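Local coordinates for protein fructose transport system repressor FruR (Pseudomonas putida, PDB 3O75) that probably acts as a LacI-family transcription factor that binds specific DNA sites, and holds fructose 1-phosphate in its sugar-binding domain, at residues L184-Y189 with L211-D216; V227-Q232 with T264-I269. All blocks are in the same frame, centred on the assembly; numbering follows the deposited sequence.

Interaction 1 of 2, residues L184-Y189 with L211-D216; sequences LVTTSY and LGTFGD. With F1X (1-O-phosphono-beta-D-fructofuranose), chain C.
The Phe214 ring presents its edge to the carbonyl of Thr186, with O lying in the ring plane 3.8 Å from CD1, while a phosphate oxygen of the bound fructose 1-phosphate, O1P, also sits at the edge near that plane. Thr187 O comes in obliquely, against CB of Phe214. Beyond the ring, helix 104-116 packs on it through Ala107 and Ser108. The Tyr189 ring meets the other segment obliquely, at the backbone of Asp216, whose carboxylate is paired with Arg268.

The rings lie at the C-terminal ends of two parallel strands of a beta-alpha-beta unit. Thr186 N gives its hydrogen to Gly212 O, and Phe214 N returns one to Thr186 O at 2.8 Å. On the face carrying Leu184 and Thr213, Thr186 OG1 donates to Thr213 OG1 over 2.6 Å, and Thr213 OG1 in turn donates a hydrogen bond to Phe214 O at 2.7 Å. The torsions set up this chain of donors: Thr186 OG1 sits between its backbone N and carbonyl carbon (chi1 52°), while Thr213 OG1 lies anti to its N (chi1 -174°). Further back, Leu184 CD2 and Leu211 CD1 touch at 3.6 Å, the two side chains lying alongside each other.

At the strand ends Ser188 takes the N-cap position of helix 189-200, and Tyr189 N donates a hydrogen bond to phosphate O3P, 2.9 Å long and nearly straight (171°). Gly215 CA comes within 3.1 Å of the same O3P, where a side chain would collide with the phosphate. An amide from the first turn of a helix thus grips the anion, and the helix dipole would probably add to its stabilisation.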
loop_
_atom_site.group_PDB
_atom_site.type_symbol
_atom_site.label_atom_id
_atom_site.label_comp_id
_atom_site.label_asym_id
_atom_site.label_seq_id
_atom_site.Cartn_x
_atom_site.Cartn_y
_atom_site.Cartn_z
ATOM N N LEU A 184 -14.504 13.984 -16.032
ATOM C CA LEU A 184 -13.394 14.325 -15.143
ATOM C C LEU A 184 -12.231 13.353 -15.306
ATOM O O LEU A 184 -12.441 12.140 -15.381
ATOM C CB LEU A 184 -13.869 14.316 -13.685
ATOM C CG LEU A 184 -12.839 14.452 -12.558
ATOM C CD1 LEU A 184 -12.196 15.826 -12.556
ATOM C CD2 LEU A 184 -13.485 14.170 -11.206
ATOM N N VAL A 185 -11.011 13.890 -15.358
ATOM C CA VAL A 185 -9.803 13.068 -15.416
ATOM C C VAL A 185 -8.916 13.329 -14.198
ATOM O O VAL A 185 -8.541 14.473 -13.932
ATOM C CB VAL A 185 -8.968 13.359 -16.687
ATOM C CG1 VAL A 185 -7.673 12.570 -16.659
ATOM C CG2 VAL A 185 -9.765 13.045 -17.960
ATOM N N THR A 186 -8.580 12.272 -13.461
ATOM C CA THR A 186 -7.632 12.385 -12.356
ATOM C C THR A 186 -6.287 11.774 -12.753
ATOM O O THR A 186 -6.240 10.734 -13.412
ATOM C CB THR A 186 -8.164 11.729 -11.053
ATOM O OG1 THR A 186 -8.587 10.389 -11.318
ATOM C CG2 THR A 186 -9.338 12.512 -10.501
ATOM N N THR A 187 -5.201 12.433 -12.356
ATOM C CA THR A 187 -3.852 12.043 -12.770
ATOM C C THR A 187 -3.177 11.027 -11.846
ATOM O O THR A 187 -1.989 10.737 -12.002
ATOM C CB THR A 187 -2.926 13.266 -12.894
ATOM O OG1 THR A 187 -2.774 13.880 -11.609
ATOM C CG2 THR A 187 -3.501 14.275 -13.868
ATOM N N SER A 188 -3.928 10.498 -10.887
ATOM C CA SER A 188 -3.422 9.465 -9.987
ATOM C C SER A 188 -4.612 8.897 -9.234
ATOM O O SER A 188 -5.548 9.636 -8.924
ATOM C CB SER A 188 -2.411 10.058 -9.004
ATOM O OG SER A 188 -2.023 9.106 -8.030
ATOM N N TYR A 189 -4.605 7.596 -8.948
ATOM C CA TYR A 189 -5.769 7.013 -8.287
ATOM C C TYR A 189 -5.979 7.637 -6.914
ATOM O O TYR A 189 -7.113 7.830 -6.469
ATOM C CB TYR A 189 -5.679 5.494 -8.146
ATOM C CG TYR A 189 -6.950 4.936 -7.542
ATOM C CD1 TYR A 189 -8.080 4.747 -8.324
ATOM C CD2 TYR A 189 -7.036 4.646 -6.185
ATOM C CE1 TYR A 189 -9.250 4.264 -7.788
ATOM C CE2 TYR A 189 -8.215 4.154 -5.629
ATOM C CZ TYR A 189 -9.318 3.966 -6.442
ATOM O OH TYR A 189 -10.500 3.481 -5.925
ATOM N N LEU A 211 -15.942 9.409 -15.783
ATOM C CA LEU A 211 -14.736 9.441 -14.975
ATOM C C LEU A 211 -13.588 8.710 -15.661
ATOM O O LEU A 211 -13.735 7.571 -16.099
ATOM C CB LEU A 211 -15.026 8.788 -13.625
ATOM C CG LEU A 211 -14.571 9.483 -12.342
ATOM C CD1 LEU A 211 -14.769 10.987 -12.436
ATOM C CD2 LEU A 211 -15.320 8.909 -11.145
ATOM N N GLY A 212 -12.438 9.367 -15.743
ATOM C CA GLY A 212 -11.228 8.717 -16.209
ATOM C C GLY A 212 -10.120 8.978 -15.208
ATOM O O GLY A 212 -10.009 10.085 -14.684
ATOM N N THR A 213 -9.299 7.969 -14.931
ATOM C CA THR A 213 -8.226 8.147 -13.960
ATOM C C THR A 213 -6.947 7.417 -14.333
ATOM O O THR A 213 -6.975 6.351 -14.950
ATOM C CB THR A 213 -8.633 7.663 -12.547
ATOM O OG1 THR A 213 -7.590 7.985 -11.617
ATOM C CG2 THR A 213 -8.844 6.151 -12.534
ATOM N N PHE A 214 -5.824 8.008 -13.945
ATOM C CA PHE A 214 -4.569 7.283 -13.879
ATOM C C PHE A 214 -4.644 6.331 -12.691
ATOM O O PHE A 214 -5.251 6.651 -11.671
ATOM C CB PHE A 214 -3.401 8.255 -13.707
ATOM C CG PHE A 214 -2.818 8.727 -15.002
ATOM C CD1 PHE A 214 -3.495 9.639 -15.795
ATOM C CD2 PHE A 214 -1.593 8.255 -15.434
ATOM C CE1 PHE A 214 -2.957 10.068 -16.998
ATOM C CE2 PHE A 214 -1.051 8.681 -16.636
ATOM C CZ PHE A 214 -1.735 9.588 -17.418
ATOM N N GLY A 215 -4.025 5.165 -12.825
ATOM C CA GLY A 215 -4.108 4.143 -11.802
ATOM C C GLY A 215 -5.342 3.280 -11.971
ATOM O O GLY A 215 -6.130 3.470 -12.900
ATOM N N ASP A 216 -5.508 2.328 -11.061
ATOM C CA ASP A 216 -6.619 1.388 -11.110
ATOM C C ASP A 216 -6.801 0.781 -9.726
ATOM O O ASP A 216 -5.880 0.797 -8.915
ATOM C CB ASP A 216 -6.334 0.288 -12.138
ATOM C CG ASP A 216 -7.545 -0.586 -12.413
ATOM O OD1 ASP A 216 -8.681 -0.107 -12.226
ATOM O OD2 ASP A 216 -7.361 -1.751 -12.830
HETATM C C1 F1X C . 1.157 6.543 -9.325
HETATM O O1 F1X C . -0.226 6.351 -9.073
HETATM P P1 F1X C . -1.152 5.749 -10.241
HETATM C C2 F1X C . 1.413 8.021 -9.561
HETATM O O2 F1X C . 0.368 8.575 -10.370
HETATM C C3 F1X C . 2.759 8.225 -10.242
HETATM O O3 F1X C . 2.682 8.028 -11.652
HETATM C C4 F1X C . 3.071 9.649 -9.854
HETATM O O4 F1X C . 4.449 10.001 -10.004
HETATM C C5 F1X C . 2.668 9.562 -8.395
HETATM O O5 F1X C . 1.484 8.758 -8.339
HETATM C C6 F1X C . 2.490 10.939 -7.805
HETATM O O6 F1X C . 3.779 11.280 -7.311
HETATM O O1P F1X C . -1.004 6.723 -11.381
HETATM O O2P F1X C . -0.565 4.391 -10.517
HETATM O O3P F1X C . -2.532 5.735 -9.632
#

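Interaction 2 of 2, residues V227-Q232 with T264-I269; sequences VNAMAQ and TFKQRI. With F1X (1-O-phosphono-beta-D-fructofuranose), chain C.
Met230 lays its CE methyl over one face of the Phe265 ring, 3.9 Å from the centroid, a CH-pi contact with SD set obliquely in a Met-aromatic arrangement. The two strands are an antiparallel pair in the LacI-type, periplasmic-binding-protein fold. The methionine chain bends at chi2 (-76°), and that turns the thioether across the ring; Gln110 and Leu111 of helix 104-116 also pack on Phe265. Backbone bonds pair Ala229 with Lys266 and Ala231 with Thr264.

Past the strand end, the extended Arg268 chain runs alongside Val227 O, and its NH1 donates a hydrogen bond to Val227 O at 3.0 Å, the oxygen lying in the guanidinium plane. NH2 is salt-bridged to Asp216 and Asp221, so one guanidinium joins the Val227 carbonyl to two acids. With the guanidinium gone, as in an alanine at Arg268, Val227 O is likely to lose this donor and both carboxylates their shared cation.

Gln232 extends to the ligand, NE2 donating to phosphate O2P at 2.9 Å. At the other end of the pair, Asn228 is fixed at both amide atoms: ND2 by a hydrogen bond with Ser114 OG, and OD1 by accepting Ile269 N in the carbonyl plane, 2.8 Å away.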
loop_
_atom_site.group_PDB
_atom_site.type_symbol
_atom_site.label_atom_id
_atom_site.label_comp_id
_atom_site.label_asym_id
_atom_site.label_seq_id
_atom_site.Cartn_x
_atom_site.Cartn_y
_atom_site.Cartn_z
ATOM N N VAL A 227 -15.584 3.356 -14.540
ATOM C CA VAL A 227 -14.436 4.252 -14.595
ATOM C C VAL A 227 -13.374 3.749 -15.566
ATOM O O VAL A 227 -12.885 2.628 -15.433
ATOM C CB VAL A 227 -13.782 4.410 -13.213
ATOM C CG1 VAL A 227 -12.568 5.325 -13.305
ATOM C CG2 VAL A 227 -14.788 4.944 -12.205
ATOM N N ASN A 228 -13.021 4.580 -16.543
ATOM C CA ASN A 228 -11.895 4.281 -17.423
ATOM C C ASN A 228 -10.575 4.506 -16.699
ATOM O O ASN A 228 -10.405 5.512 -16.018
ATOM C CB ASN A 228 -11.958 5.126 -18.694
ATOM C CG ASN A 228 -13.023 4.643 -19.658
ATOM O OD1 ASN A 228 -13.771 3.711 -19.355
ATOM N ND2 ASN A 228 -13.096 5.270 -20.829
ATOM N N ALA A 229 -9.641 3.576 -16.851
ATOM C CA ALA A 229 -8.417 3.610 -16.065
ATOM C C ALA A 229 -7.179 3.296 -16.894
ATOM O O ALA A 229 -7.208 2.430 -17.771
ATOM C CB ALA A 229 -8.529 2.639 -14.895
ATOM N N MET A 230 -6.096 4.015 -16.607
ATOM C CA MET A 230 -4.800 3.736 -17.202
ATOM C C MET A 230 -3.869 3.201 -16.120
ATOM O O MET A 230 -3.266 3.971 -15.368
ATOM C CB MET A 230 -4.208 5.002 -17.819
ATOM C CG MET A 230 -4.821 5.407 -19.140
ATOM S SD MET A 230 -4.253 4.396 -20.531
ATOM C CE MET A 230 -5.053 5.256 -21.888
ATOM N N ALA A 231 -3.767 1.879 -16.035
ATOM C CA ALA A 231 -2.968 1.239 -14.999
ATOM C C ALA A 231 -1.515 1.064 -15.428
ATOM O O ALA A 231 -1.238 0.725 -16.574
ATOM C CB ALA A 231 -3.579 -0.100 -14.625
ATOM N N GLN A 232 -0.588 1.295 -14.504
ATOM C CA GLN A 232 0.824 1.049 -14.765
ATOM C C GLN A 232 1.060 -0.440 -14.925
ATOM O O GLN A 232 0.326 -1.256 -14.372
ATOM C CB GLN A 232 1.687 1.523 -13.597
ATOM C CG GLN A 232 1.739 3.015 -13.361
ATOM C CD GLN A 232 2.706 3.365 -12.242
ATOM O OE1 GLN A 232 3.876 2.982 -12.277
ATOM N NE2 GLN A 232 2.218 4.088 -11.241
ATOM N N THR A 264 -1.744 0.247 -19.116
ATOM C CA THR A 264 -2.832 -0.594 -19.596
ATOM C C THR A 264 -4.160 0.150 -19.499
ATOM O O THR A 264 -4.536 0.625 -18.430
ATOM C CB THR A 264 -2.919 -1.904 -18.792
ATOM O OG1 THR A 264 -1.645 -2.557 -18.808
ATOM C CG2 THR A 264 -3.963 -2.837 -19.389
ATOM N N PHE A 265 -4.864 0.249 -20.622
ATOM C CA PHE A 265 -6.140 0.954 -20.674
ATOM C C PHE A 265 -7.296 0.025 -20.316
ATOM O O PHE A 265 -7.594 -0.922 -21.040
ATOM C CB PHE A 265 -6.344 1.542 -22.072
ATOM C CG PHE A 265 -7.472 2.533 -22.169
ATOM C CD1 PHE A 265 -7.843 3.296 -21.076
ATOM C CD2 PHE A 265 -8.140 2.723 -23.369
ATOM C CE1 PHE A 265 -8.872 4.218 -21.173
ATOM C CE2 PHE A 265 -9.169 3.642 -23.470
ATOM C CZ PHE A 265 -9.535 4.389 -22.366
ATOM N N LYS A 266 -7.937 0.288 -19.183
ATOM C CA LYS A 266 -9.134 -0.446 -18.801
ATOM C C LYS A 266 -10.339 0.425 -19.121
ATOM O O LYS A 266 -10.671 1.336 -18.365
ATOM C CB LYS A 266 -9.108 -0.783 -17.310
ATOM C CG LYS A 266 -7.736 -1.190 -16.789
ATOM C CD LYS A 266 -7.647 -2.673 -16.487
ATOM C CE LYS A 266 -6.235 -3.044 -16.060
ATOM N NZ LYS A 266 -6.117 -4.478 -15.671
ATOM N N GLN A 267 -10.983 0.152 -20.250
ATOM C CA GLN A 267 -12.115 0.957 -20.692
ATOM C C GLN A 267 -13.456 0.376 -20.249
ATOM O O GLN A 267 -14.093 -0.375 -20.985
ATOM C CB GLN A 267 -12.085 1.138 -22.210
ATOM C CG GLN A 267 -13.226 1.988 -22.736
ATOM C CD GLN A 267 -12.885 2.669 -24.044
ATOM O OE1 GLN A 267 -11.927 2.294 -24.724
ATOM N NE2 GLN A 267 -13.665 3.683 -24.402
ATOM N N ARG A 268 -13.878 0.740 -19.042
ATOM C CA ARG A 268 -15.137 0.257 -18.483
ATOM C C ARG A 268 -16.340 1.013 -19.044
ATOM O O ARG A 268 -17.461 0.498 -19.050
ATOM C CB ARG A 268 -15.114 0.367 -16.960
ATOM C CG ARG A 268 -13.981 -0.396 -16.308
ATOM C CD ARG A 268 -14.012 -0.241 -14.802
ATOM N NE ARG A 268 -13.055 -1.126 -14.146
ATOM C CZ ARG A 268 -11.810 -0.786 -13.830
ATOM N NH1 ARG A 268 -11.354 0.431 -14.105
ATOM N NH2 ARG A 268 -11.019 -1.666 -13.234
ATOM N N ILE A 269 -16.108 2.241 -19.496
ATOM C CA ILE A 269 -17.164 3.043 -20.104
ATOM C C ILE A 269 -17.377 2.635 -21.560
ATOM O O ILE A 269 -16.470 2.749 -22.386
ATOM C CB ILE A 269 -16.846 4.548 -20.034
ATOM C CG1 ILE A 269 -16.639 4.984 -18.582
ATOM C CG2 ILE A 269 -17.957 5.360 -20.682
ATOM C CD1 ILE A 269 -16.187 6.423 -18.439
HETATM C C1 F1X C . 1.157 6.543 -9.325
HETATM O O1 F1X C . -0.226 6.351 -9.073
HETATM P P1 F1X C . -1.152 5.749 -10.241
HETATM C C2 F1X C . 1.413 8.021 -9.561
HETATM O O2 F1X C . 0.368 8.575 -10.370
HETATM C C3 F1X C . 2.759 8.225 -10.242
HETATM O O3 F1X C . 2.682 8.028 -11.652
HETATM C C4 F1X C . 3.071 9.649 -9.854
HETATM O O4 F1X C . 4.449 10.001 -10.004
HETATM C C5 F1X C . 2.668 9.562 -8.395
HETATM O O5 F1X C . 1.484 8.758 -8.339
HETATM C C6 F1X C . 2.490 10.939 -7.805
HETATM O O6 F1X C . 3.779 11.280 -7.311
HETATM O O1P F1X C . -1.004 6.723 -11.381
HETATM O O2P F1X C . -0.565 4.391 -10.517
HETATM O O3P F1X C . -2.532 5.735 -9.632
#

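In the fold
Interactions 1 and 2 lie about 9 Å apart, centre to centre, in one mixed sheet. Along the chain they come in series: the unit of strand 183-186, helix 189-200 and strand 210-214 closes before strand 227-231 begins, and helix 234-251 then leads to strand 257-266. Strands 210-214 and 227-231 are neighbours, joined by probable hydrogen bonds from Thr213 N to Asn228 O and from Gly215 N to Met230 O. Four adjacent strands thus run from 183-186 to 257-266, the last antiparallel. Both contacts reach the phosphate of fructose 1-phosphate, whose site Ser16, Asp89, Arg90, Arg138 and Arg263 complete, consistent with effector sensing in this family.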